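Local structure of erythrocyte binding antigen 140 (Plasmodium falciparum, 4GF2) at residues A[174-179]-A[238-243]; A[21-26]-A[35-40]; A[492-497]-A[523-528]; A[500-505]-A[589-594]. The protein probably binds a receptor on the host erythrocyte surface, with glycophorin C and its sialic acid as likely targets, through its two Duffy-binding-like domains. The protein carries 3 engineered substitutions. One frame throughout, in Å; residues are numbered along the deposited sequence.

Contact 1 (A[174-179]-A[238-243]); sequences PQINLW and NLYKKK
I176 of helix 175-202 is directed into helix 213-242, where it meets L239, Y240 and K243. The pair is antiparallel, within the first Duffy-binding-like, helix-rich part of the chain. The short helical segments approach to 10.0 Å between axes, at 154° between their N-to-C directions. At the base of I176, CB lies 4.1 Å from CD of K243. The CG2 branch touches the same methylene and also nears Y240 CD1, arriving close to the ring plane at its edge rather than over a face. With chi1 at -167° and chi2 at 168°, the CG1 arm is extended and carries CD1 across to the facing helix. There CD1 lies 4.0 Å from Y240 CB and 3.8 Å from K243 CD; its still shorter approaches to the L239 and Y240 backbone are too close to be trusted. Two waters bridge polar groups beside the isoleucine. One accepts weakly from K243 NZ and donates to Q175 OE1, which also bonds to M106 N. The Y240 hydroxyl bonds to K249 O outside the pair, and N177 OD1 lies 3.4 Å from Y240 CE1 near the ring plane. The second water accepts from N177 ND2 at 2.9 Å and donates to Y240 OH at 3.1 Å.

Contact 2 (A[21-26]-A[35-40]); sequences IKWICR and CVPDRK
The indole of W23 has P37 on one face and the C35 carbonyl at its edge. P37 CB sits 3.6 Å from the centroid of the six-membered ring and only 8° off its normal, a CH-pi contact, while C35 O comes within 3.4 Å of W23 CZ3 close to the ring plane. A chi1 of -73°, with CG opposite the carbonyl carbon, swings the indole across the partner strand. W23 and P37 form a non-hydrogen-bonded pair of an antiparallel beta hairpin. C25 and C35 form another such pair on the same face and are joined by a disulfide, with SG to SG 2.0 Å and a right-handed chi3 of 96°. Between them, I24 and V36 exchange two backbone bonds: I24 N to V36 O at 2.9 Å and V36 N to I24 O at 3.0 Å. A further bond, D38 N to K22 O at 3.1 Å, extends the pairing to the first turn of helix 38-41. The D38 carboxylate pairs with R18. On the W23-P37 face the hairpin lies against helix 175-202, where N186 accepts from W23 NE1 and W183 meets the indole edge-to-face; helix 213-242 packs on the disulfide, and I41 of helix 38-41 touches I24 and V36.

Contact 3 (A[492-497]-A[523-528]); sequences EKRKEK and SEYKKW
K497 and Y525 bring the two backbones nearest each other, their CA atoms 7.8 Å apart. Helices 478-508 and 518-548 run antiparallel here, with 168° between their N-to-C directions, and the short segments keep their axes 12.3 Å apart. At that spacing long side chains have to bridge the gap. K497 and W528 carry much of this. The lysine CD lies 3.6 Å from W528 CE3, its CE stands over the five-membered ring at 3.6 Å from the centroid, and a bend at chi4 brings the ammonium over the same ring. NZ is then 4.3 Å from that centroid and 3° off the normal, a cation-pi contact in which the methylene and the charge share one indole face. The lysine stem also passes Y525, with CD 3.8 Å from CD1 of the tyrosine, approaching its ring obliquely. W528, with CG opposite its backbone N (chi1 -178°), extends across the gap; the far end of the indole meets K493 CB, 3.8 Å from CZ2, and the R494 backbone. R494, extended from CG to NE, places NH1 at the Y525 ring edge, 2.9 Å from OH, but the angle is too poor for a hydrogen bond. K493 turns its amine to its own helix, making long salt bridges with E492 and E496. The two long antiparallel helices are part of the second Duffy-binding-like region, a largely alpha-helical fold; the lysine-on-indole contact joins them here.

Contact 4 (A[500-505]-A[589-594]); sequences SFESFK and NEYEDM
Y591 lays its ring against F501, but mainly over the CB rather than over the phenyl group. F501 CB stands 3.7 Å from the Y591 centroid and 15° off the ring normal, a CH-pi contact. The two rings are turned only 28° from each other, yet they are slid apart with centroids separated by 5.2 Å, so they barely overlap. A chi1 of -84° at F501 leads its phenyl away while CB remains over the tyrosine. E502 lies at the hydroxyl end of Y591, near the ring edge, where the modelled approach is too short for its fit to be relied on. The E502 carboxylate stands almost perpendicular to the tyrosine ring. K505 is stretched out along its whole length and runs obliquely past Y591, with CD 3.9 Å from CE1 of the tyrosine. Beyond that, its end crosses M594 at about a right angle: K505 NZ is 3.8 Å from M594 CE, a methyl folded back by the bends at chi2 and chi3. The contact places the start of helix 592-595, near the end of the modelled chain, against helix 478-508. Disulfides C522-C595 and C518-C598, known for this protein, link the same C-terminal piece to helix 518-548.

The four contacts fall into two pairs on opposite sides of the chain's centre. Contacts 1 and 2, centred 15 Å apart, touch through W179 of segment 174-179: CZ3 of this residue is 3.3 Å from C35 O, and its ring also packs on V36 and P37, so the hairpin rests directly on helix 175-202. Contacts 3 and 4 both use helix 478-508 and have centres 11 Å apart; Y525 CD1 and F501 CE2 meet at 4.0 Å where they join. Between the pairs the nearest atoms remain about 61 Å apart (contacts 1 and 3). A glycerol, probably from the crystallisation liquor, lies about 4 Å from the W23 side chain in contact 2.

Contact 1 (A[174-179]-A[238-243])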
# COMPACT_ATOMS: atom_id res chain seq x y z
N PRO A 174 33.35 19.16 14.88
CA PRO A 174 32.02 19.76 15.02
C PRO A 174 30.97 18.71 15.35
O PRO A 174 31.07 17.57 14.88
CB PRO A 174 31.76 20.36 13.64
CG PRO A 174 33.12 20.67 13.12
CD PRO A 174 34.01 19.58 13.62
N GLN A 175 29.97 19.08 16.14
CA GLN A 175 28.96 18.14 16.59
C GLN A 175 28.26 17.47 15.41
O GLN A 175 28.02 16.26 15.42
CB GLN A 175 27.92 18.82 17.47
CG GLN A 175 26.83 17.88 17.94
CD GLN A 175 25.82 18.54 18.85
OE1 GLN A 175 25.07 19.42 18.42
NE2 GLN A 175 25.79 18.13 20.11
N ILE A 176 27.92 18.26 14.40
CA ILE A 176 27.13 17.75 13.29
C ILE A 176 27.89 16.71 12.48
O ILE A 176 27.30 15.80 11.90
CB ILE A 176 26.68 18.89 12.36
CG1 ILE A 176 25.61 18.37 11.40
CG2 ILE A 176 27.87 19.47 11.60
CD1 ILE A 176 24.91 19.45 10.65
N ASN A 177 29.21 16.85 12.43
CA ASN A 177 30.04 15.84 11.78
C ASN A 177 29.95 14.53 12.56
O ASN A 177 29.73 13.46 11.98
CB ASN A 177 31.49 16.31 11.67
CG ASN A 177 31.64 17.58 10.84
OD1 ASN A 177 30.76 18.44 10.81
ND2 ASN A 177 32.77 17.70 10.14
N LEU A 178 30.11 14.63 13.87
CA LEU A 178 30.04 13.46 14.74
C LEU A 178 28.65 12.83 14.72
O LEU A 178 28.53 11.60 14.72
CB LEU A 178 30.42 13.83 16.18
CG LEU A 178 31.86 14.32 16.37
CD1 LEU A 178 32.11 14.78 17.80
CD2 LEU A 178 32.85 13.23 15.99
N TRP A 179 27.61 13.65 14.68
CA TRP A 179 26.24 13.12 14.68
C TRP A 179 25.94 12.39 13.38
O TRP A 179 25.37 11.30 13.40
CB TRP A 179 25.22 14.23 14.91
CG TRP A 179 25.06 14.61 16.35
CD1 TRP A 179 25.91 14.29 17.38
CD2 TRP A 179 23.99 15.36 16.93
NE1 TRP A 179 25.43 14.81 18.56
CE2 TRP A 179 24.25 15.47 18.31
CE3 TRP A 179 22.84 15.96 16.41
CZ2 TRP A 179 23.41 16.15 19.18
CZ3 TRP A 179 22.00 16.64 17.28
CH2 TRP A 179 22.29 16.73 18.64
N ASN A 238 21.34 18.73 5.42
CA ASN A 238 21.11 20.14 5.16
C ASN A 238 21.77 20.99 6.24
O ASN A 238 22.33 22.04 5.96
CB ASN A 238 19.62 20.45 5.09
CG ASN A 238 18.93 19.72 3.95
OD1 ASN A 238 19.57 19.28 3.00
ND2 ASN A 238 17.61 19.59 4.05
N LEU A 239 21.70 20.52 7.48
CA LEU A 239 22.32 21.21 8.60
C LEU A 239 23.84 21.28 8.42
O LEU A 239 24.48 22.23 8.87
CB LEU A 239 21.97 20.53 9.92
CG LEU A 239 20.52 20.72 10.37
CD1 LEU A 239 20.22 19.85 11.57
CD2 LEU A 239 20.23 22.18 10.69
N TYR A 240 24.40 20.27 7.78
CA TYR A 240 25.83 20.28 7.49
C TYR A 240 26.17 21.43 6.56
O TYR A 240 26.97 22.30 6.90
CB TYR A 240 26.27 18.95 6.87
CG TYR A 240 27.76 18.89 6.63
CD1 TYR A 240 28.65 18.68 7.68
CD2 TYR A 240 28.28 19.04 5.35
CE1 TYR A 240 30.01 18.62 7.46
CE2 TYR A 240 29.65 18.99 5.13
CZ TYR A 240 30.50 18.78 6.18
OH TYR A 240 31.86 18.72 5.96
N LYS A 241 25.54 21.44 5.39
CA LYS A 241 25.76 22.50 4.41
C LYS A 241 25.55 23.87 5.05
O LYS A 241 26.37 24.77 4.89
CB LYS A 241 24.80 22.33 3.23
CG LYS A 241 25.12 21.13 2.34
CD LYS A 241 23.98 20.83 1.38
CE LYS A 241 24.32 19.66 0.47
NZ LYS A 241 23.13 19.16 -0.27
N LYS A 242 24.46 24.01 5.79
CA LYS A 242 24.11 25.29 6.41
C LYS A 242 25.18 25.77 7.38
O LYS A 242 25.41 26.97 7.52
CB LYS A 242 22.77 25.17 7.15
CG LYS A 242 22.42 26.39 7.96
CD LYS A 242 21.00 26.33 8.50
CE LYS A 242 20.66 27.59 9.28
NZ LYS A 242 19.24 27.60 9.74
N LYS A 243 25.84 24.83 8.05
CA LYS A 243 26.89 25.17 9.01
C LYS A 243 28.24 25.37 8.32
O LYS A 243 29.24 25.64 8.98
CB LYS A 243 26.99 24.10 10.09
CG LYS A 243 25.85 24.11 11.08
CD LYS A 243 25.91 22.91 12.01
CE LYS A 243 24.90 23.03 13.15
NZ LYS A 243 25.31 24.04 14.17
O HOH W 1 25.85 21.76 16.73
O HOH W 2 34.11 19.16 7.99

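Contact 2 (A[21-26]-A[35-40])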
# COMPACT_ATOMS: atom_id res chain seq x y z
N ILE A 21 17.94 2.48 20.06
CA ILE A 21 18.65 3.59 19.42
C ILE A 21 17.70 4.32 18.47
O ILE A 21 17.25 3.75 17.48
CB ILE A 21 19.87 3.08 18.63
CG1 ILE A 21 20.84 2.34 19.56
CG2 ILE A 21 20.59 4.25 17.96
CD1 ILE A 21 22.00 1.67 18.83
N LYS A 22 17.38 5.57 18.79
CA LYS A 22 16.43 6.33 17.98
C LYS A 22 16.88 7.78 17.81
O LYS A 22 17.70 8.29 18.58
CB LYS A 22 15.04 6.29 18.62
CG LYS A 22 14.99 6.87 20.02
CD LYS A 22 13.69 6.55 20.73
CE LYS A 22 12.55 7.42 20.27
NZ LYS A 22 11.31 7.17 21.05
N TRP A 23 16.35 8.44 16.79
CA TRP A 23 16.64 9.84 16.53
C TRP A 23 15.35 10.64 16.48
O TRP A 23 14.44 10.31 15.72
CB TRP A 23 17.43 9.99 15.23
CG TRP A 23 18.85 9.54 15.35
CD1 TRP A 23 19.30 8.26 15.43
CD2 TRP A 23 20.02 10.38 15.40
NE1 TRP A 23 20.67 8.24 15.53
CE2 TRP A 23 21.14 9.53 15.51
CE3 TRP A 23 20.22 11.76 15.36
CZ2 TRP A 23 22.45 10.01 15.59
CZ3 TRP A 23 21.52 12.24 15.43
CH2 TRP A 23 22.61 11.37 15.55
N ILE A 24 15.28 11.69 17.29
CA ILE A 24 14.05 12.46 17.41
C ILE A 24 14.22 13.82 16.75
O ILE A 24 15.10 14.60 17.11
CB ILE A 24 13.65 12.63 18.88
CG1 ILE A 24 13.46 11.26 19.53
CG2 ILE A 24 12.36 13.43 18.99
CD1 ILE A 24 14.18 11.11 20.85
N CYS A 25 13.35 14.10 15.78
CA CYS A 25 13.40 15.36 15.06
C CYS A 25 12.34 16.32 15.57
O CYS A 25 11.18 15.96 15.71
CB CYS A 25 13.23 15.11 13.56
SG CYS A 25 14.52 14.04 12.86
N ARG A 26 12.76 17.55 15.85
CA ARG A 26 11.87 18.62 16.28
C ARG A 26 12.35 19.92 15.67
O ARG A 26 13.49 20.02 15.20
CB ARG A 26 11.87 18.74 17.80
CG ARG A 26 11.59 17.45 18.55
CD ARG A 26 11.62 17.68 20.06
NE ARG A 26 12.96 18.07 20.53
CZ ARG A 26 13.87 17.22 21.01
NH1 ARG A 26 13.62 15.92 21.10
NH2 ARG A 26 15.05 17.69 21.41
N CYS A 35 17.66 16.90 14.25
CA CYS A 35 17.49 15.52 14.68
C CYS A 35 18.52 15.18 15.74
O CYS A 35 19.72 15.14 15.46
CB CYS A 35 17.63 14.56 13.50
SG CYS A 35 16.33 14.72 12.25
N VAL A 36 18.05 14.92 16.95
CA VAL A 36 18.92 14.63 18.08
C VAL A 36 18.87 13.15 18.45
O VAL A 36 17.80 12.55 18.45
CB VAL A 36 18.51 15.46 19.30
CG1 VAL A 36 19.46 15.22 20.46
CG2 VAL A 36 18.46 16.94 18.94
N PRO A 37 20.02 12.55 18.75
CA PRO A 37 20.02 11.15 19.18
C PRO A 37 19.55 11.01 20.62
O PRO A 37 19.85 11.86 21.46
CB PRO A 37 21.50 10.75 19.05
CG PRO A 37 22.25 12.02 19.25
CD PRO A 37 21.39 13.12 18.70
N ASP A 38 18.82 9.95 20.91
CA ASP A 38 18.32 9.73 22.26
C ASP A 38 19.49 9.65 23.24
O ASP A 38 19.35 10.02 24.42
CB ASP A 38 17.48 8.45 22.31
CG ASP A 38 16.47 8.46 23.44
OD1 ASP A 38 16.06 9.56 23.85
OD2 ASP A 38 16.08 7.37 23.90
N ARG A 39 20.64 9.20 22.76
CA ARG A 39 21.82 9.13 23.61
C ARG A 39 22.15 10.51 24.16
O ARG A 39 22.52 10.65 25.32
CB ARG A 39 23.02 8.58 22.83
CG ARG A 39 24.30 8.50 23.67
CD ARG A 39 25.54 8.36 22.81
NE ARG A 39 25.53 9.29 21.69
CZ ARG A 39 25.77 10.59 21.78
NH1 ARG A 39 26.05 11.15 22.95
NH2 ARG A 39 25.72 11.35 20.69
N LYS A 40 22.00 11.54 23.32
CA LYS A 40 22.25 12.91 23.74
C LYS A 40 21.15 13.42 24.67
O LYS A 40 21.41 14.11 25.65
CB LYS A 40 22.36 13.83 22.52
CG LYS A 40 22.48 15.31 22.86
CD LYS A 40 23.73 15.58 23.69
CE LYS A 40 24.01 17.08 23.83
NZ LYS A 40 22.96 17.78 24.63
O HOH W 3 20.26 7.29 20.64

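Contact 3 (A[492-497]-A[523-528])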
# COMPACT_ATOMS: atom_id res chain seq x y z
N GLU A 492 -28.07 -13.06 -29.66
CA GLU A 492 -26.91 -13.75 -30.22
C GLU A 492 -27.16 -15.25 -30.30
O GLU A 492 -27.09 -15.84 -31.37
CB GLU A 492 -25.66 -13.48 -29.38
CG GLU A 492 -24.41 -14.19 -29.87
CD GLU A 492 -23.19 -13.90 -29.02
OE1 GLU A 492 -23.33 -13.23 -27.97
OE2 GLU A 492 -22.09 -14.35 -29.39
N LYS A 493 -27.47 -15.86 -29.16
CA LYS A 493 -27.64 -17.31 -29.09
C LYS A 493 -28.83 -17.75 -29.93
O LYS A 493 -28.88 -18.89 -30.41
CB LYS A 493 -27.79 -17.78 -27.64
CG LYS A 493 -26.61 -17.41 -26.74
CD LYS A 493 -25.27 -17.71 -27.40
CE LYS A 493 -24.11 -17.22 -26.54
NZ LYS A 493 -22.79 -17.40 -27.22
N ARG A 494 -29.80 -16.86 -30.12
CA ARG A 494 -30.94 -17.16 -30.97
C ARG A 494 -30.46 -17.24 -32.42
O ARG A 494 -30.77 -18.20 -33.12
CB ARG A 494 -32.02 -16.09 -30.84
CG ARG A 494 -33.24 -16.36 -31.69
CD ARG A 494 -34.31 -15.30 -31.51
NE ARG A 494 -35.32 -15.36 -32.56
CZ ARG A 494 -36.41 -16.13 -32.53
NH1 ARG A 494 -36.65 -16.93 -31.49
NH2 ARG A 494 -37.26 -16.11 -33.54
N LYS A 495 -29.69 -16.24 -32.84
CA LYS A 495 -29.09 -16.25 -34.17
C LYS A 495 -28.34 -17.56 -34.38
O LYS A 495 -28.49 -18.22 -35.41
CB LYS A 495 -28.12 -15.08 -34.35
CG LYS A 495 -28.76 -13.82 -34.91
CD LYS A 495 -27.75 -13.02 -35.74
CE LYS A 495 -26.51 -12.65 -34.95
NZ LYS A 495 -26.80 -11.73 -33.81
N GLU A 496 -27.54 -17.93 -33.40
CA GLU A 496 -26.75 -19.15 -33.46
C GLU A 496 -27.64 -20.37 -33.69
O GLU A 496 -27.37 -21.20 -34.56
CB GLU A 496 -25.95 -19.33 -32.18
CG GLU A 496 -25.05 -20.55 -32.16
CD GLU A 496 -24.23 -20.65 -30.88
OE1 GLU A 496 -24.33 -19.73 -30.04
OE2 GLU A 496 -23.49 -21.64 -30.73
N LYS A 497 -28.72 -20.46 -32.92
CA LYS A 497 -29.62 -21.61 -33.00
C LYS A 497 -30.40 -21.64 -34.31
O LYS A 497 -30.72 -22.72 -34.81
CB LYS A 497 -30.58 -21.61 -31.81
CG LYS A 497 -29.98 -22.25 -30.56
CD LYS A 497 -30.72 -21.85 -29.30
CE LYS A 497 -30.35 -22.76 -28.14
NZ LYS A 497 -28.88 -22.85 -27.92
N SER A 523 -36.85 -30.19 -29.93
CA SER A 523 -37.17 -30.35 -28.52
C SER A 523 -36.25 -29.50 -27.65
O SER A 523 -36.70 -28.78 -26.77
CB SER A 523 -37.06 -31.82 -28.11
OG SER A 523 -37.26 -31.98 -26.71
N GLU A 524 -34.95 -29.60 -27.92
CA GLU A 524 -33.95 -28.86 -27.15
C GLU A 524 -34.18 -27.36 -27.26
O GLU A 524 -33.96 -26.62 -26.30
CB GLU A 524 -32.54 -29.22 -27.63
CG GLU A 524 -32.16 -30.66 -27.37
CD GLU A 524 -30.79 -31.01 -27.93
OE1 GLU A 524 -29.92 -30.11 -27.99
OE2 GLU A 524 -30.58 -32.19 -28.32
N TYR A 525 -34.62 -26.91 -28.43
CA TYR A 525 -34.87 -25.48 -28.64
C TYR A 525 -36.07 -25.02 -27.83
O TYR A 525 -36.06 -23.93 -27.26
CB TYR A 525 -35.09 -25.17 -30.12
CG TYR A 525 -35.26 -23.69 -30.39
CD1 TYR A 525 -34.16 -22.87 -30.55
CD2 TYR A 525 -36.52 -23.12 -30.47
CE1 TYR A 525 -34.31 -21.51 -30.79
CE2 TYR A 525 -36.68 -21.77 -30.71
CZ TYR A 525 -35.57 -20.97 -30.87
OH TYR A 525 -35.71 -19.62 -31.11
N LYS A 526 -37.11 -25.84 -27.79
CA LYS A 526 -38.32 -25.53 -27.04
C LYS A 526 -37.98 -25.28 -25.57
O LYS A 526 -38.43 -24.31 -24.97
CB LYS A 526 -39.34 -26.66 -27.16
CG LYS A 526 -39.90 -26.84 -28.56
CD LYS A 526 -40.74 -28.11 -28.68
CE LYS A 526 -41.27 -28.29 -30.10
NZ LYS A 526 -42.05 -29.55 -30.25
N LYS A 527 -37.17 -26.17 -25.00
CA LYS A 527 -36.73 -26.02 -23.62
C LYS A 527 -36.00 -24.70 -23.44
O LYS A 527 -36.24 -23.97 -22.48
CB LYS A 527 -35.80 -27.18 -23.23
CG LYS A 527 -36.47 -28.54 -23.19
CD LYS A 527 -37.43 -28.65 -22.02
CE LYS A 527 -38.09 -30.02 -21.96
NZ LYS A 527 -37.10 -31.11 -21.76
N TRP A 528 -35.10 -24.40 -24.38
CA TRP A 528 -34.29 -23.19 -24.28
C TRP A 528 -35.16 -21.94 -24.34
O TRP A 528 -35.08 -21.08 -23.46
CB TRP A 528 -33.25 -23.14 -25.40
CG TRP A 528 -32.35 -21.94 -25.32
CD1 TRP A 528 -31.31 -21.75 -24.46
CD2 TRP A 528 -32.43 -20.75 -26.13
NE1 TRP A 528 -30.73 -20.52 -24.68
CE2 TRP A 528 -31.40 -19.89 -25.69
CE3 TRP A 528 -33.26 -20.34 -27.17
CZ2 TRP A 528 -31.18 -18.64 -26.27
CZ3 TRP A 528 -33.04 -19.09 -27.74
CH2 TRP A 528 -32.01 -18.26 -27.29

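Contact 4 (A[500-505]-A[589-594])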
# COMPACT_ATOMS: atom_id res chain seq x y z
N SER A 500 -27.99 -22.95 -36.71
CA SER A 500 -27.84 -24.37 -36.43
C SER A 500 -28.91 -25.16 -37.18
O SER A 500 -28.65 -26.24 -37.70
CB SER A 500 -27.95 -24.65 -34.93
OG SER A 500 -26.97 -23.93 -34.21
N PHE A 501 -30.12 -24.60 -37.24
CA PHE A 501 -31.22 -25.24 -37.95
C PHE A 501 -30.95 -25.30 -39.45
O PHE A 501 -31.24 -26.30 -40.10
CB PHE A 501 -32.54 -24.51 -37.69
CG PHE A 501 -33.22 -24.93 -36.42
CD1 PHE A 501 -33.74 -26.20 -36.28
CD2 PHE A 501 -33.36 -24.03 -35.37
CE1 PHE A 501 -34.37 -26.59 -35.11
CE2 PHE A 501 -34.00 -24.41 -34.20
CZ PHE A 501 -34.50 -25.69 -34.07
N GLU A 502 -30.40 -24.22 -39.99
CA GLU A 502 -30.11 -24.15 -41.42
C GLU A 502 -29.10 -25.21 -41.85
O GLU A 502 -29.42 -26.08 -42.65
CB GLU A 502 -29.61 -22.75 -41.81
CG GLU A 502 -30.71 -21.69 -41.81
CD GLU A 502 -30.18 -20.29 -42.09
OE1 GLU A 502 -29.29 -19.83 -41.35
OE2 GLU A 502 -30.67 -19.66 -43.05
N SER A 503 -27.89 -25.13 -41.31
CA SER A 503 -26.85 -26.09 -41.64
C SER A 503 -27.35 -27.52 -41.46
O SER A 503 -26.93 -28.43 -42.18
CB SER A 503 -25.60 -25.85 -40.79
OG SER A 503 -25.88 -25.93 -39.40
N PHE A 504 -28.25 -27.71 -40.50
CA PHE A 504 -28.83 -29.02 -40.24
C PHE A 504 -29.82 -29.38 -41.34
O PHE A 504 -29.85 -30.51 -41.84
CB PHE A 504 -29.53 -29.03 -38.88
CG PHE A 504 -30.34 -30.27 -38.62
CD1 PHE A 504 -31.65 -30.37 -39.08
CD2 PHE A 504 -29.80 -31.33 -37.92
CE1 PHE A 504 -32.39 -31.51 -38.84
CE2 PHE A 504 -30.54 -32.47 -37.67
CZ PHE A 504 -31.84 -32.56 -38.13
N LYS A 505 -30.64 -28.40 -41.72
CA LYS A 505 -31.65 -28.60 -42.75
C LYS A 505 -31.01 -28.91 -44.10
O LYS A 505 -31.49 -29.77 -44.84
CB LYS A 505 -32.52 -27.35 -42.87
CG LYS A 505 -33.65 -27.47 -43.88
CD LYS A 505 -34.53 -26.23 -43.89
CE LYS A 505 -35.65 -26.36 -44.91
NZ LYS A 505 -36.59 -25.21 -44.85
N ASN A 589 -40.59 -18.92 -36.39
CA ASN A 589 -41.69 -18.88 -37.35
C ASN A 589 -41.29 -19.44 -38.72
O ASN A 589 -42.11 -20.01 -39.43
CB ASN A 589 -42.22 -17.46 -37.51
CG ASN A 589 -43.55 -17.41 -38.24
OD1 ASN A 589 -44.35 -18.35 -38.15
ND2 ASN A 589 -43.80 -16.32 -38.95
N GLU A 590 -40.02 -19.27 -39.07
CA GLU A 590 -39.50 -19.79 -40.34
C GLU A 590 -39.30 -21.30 -40.28
O GLU A 590 -39.30 -21.97 -41.31
CB GLU A 590 -38.18 -19.10 -40.70
CG GLU A 590 -37.08 -19.25 -39.66
CD GLU A 590 -36.91 -18.01 -38.79
OE1 GLU A 590 -37.69 -17.85 -37.83
OE2 GLU A 590 -36.00 -17.21 -39.07
N TYR A 591 -39.14 -21.82 -39.07
CA TYR A 591 -38.97 -23.26 -38.86
C TYR A 591 -40.14 -23.86 -38.09
O TYR A 591 -40.03 -24.95 -37.54
CB TYR A 591 -37.67 -23.54 -38.11
CG TYR A 591 -36.44 -23.39 -38.97
CD1 TYR A 591 -36.01 -24.42 -39.79
CD2 TYR A 591 -35.70 -22.21 -38.97
CE1 TYR A 591 -34.89 -24.29 -40.58
CE2 TYR A 591 -34.58 -22.07 -39.75
CZ TYR A 591 -34.18 -23.11 -40.56
OH TYR A 591 -33.06 -22.98 -41.34
N GLU A 592 -41.25 -23.13 -38.05
CA GLU A 592 -42.44 -23.62 -37.36
C GLU A 592 -42.94 -24.89 -38.04
O GLU A 592 -43.03 -25.94 -37.42
CB GLU A 592 -43.54 -22.55 -37.38
CG GLU A 592 -44.69 -22.81 -36.41
CD GLU A 592 -44.29 -22.62 -34.96
OE1 GLU A 592 -43.12 -22.27 -34.70
OE2 GLU A 592 -45.15 -22.81 -34.08
N ASP A 593 -43.23 -24.78 -39.33
CA ASP A 593 -43.73 -25.91 -40.10
C ASP A 593 -42.68 -27.02 -40.15
O ASP A 593 -43.02 -28.20 -40.20
CB ASP A 593 -44.08 -25.47 -41.53
CG ASP A 593 -44.61 -26.61 -42.38
OD1 ASP A 593 -45.40 -27.43 -41.86
OD2 ASP A 593 -44.22 -26.69 -43.56
N MET A 594 -41.41 -26.63 -40.13
CA MET A 594 -40.32 -27.59 -40.25
C MET A 594 -40.19 -28.42 -38.97
O MET A 594 -39.96 -29.62 -39.03
CB MET A 594 -39.01 -26.88 -40.56
CG MET A 594 -39.11 -25.86 -41.69
SD MET A 594 -40.06 -26.45 -43.11
CE MET A 594 -39.08 -27.84 -43.64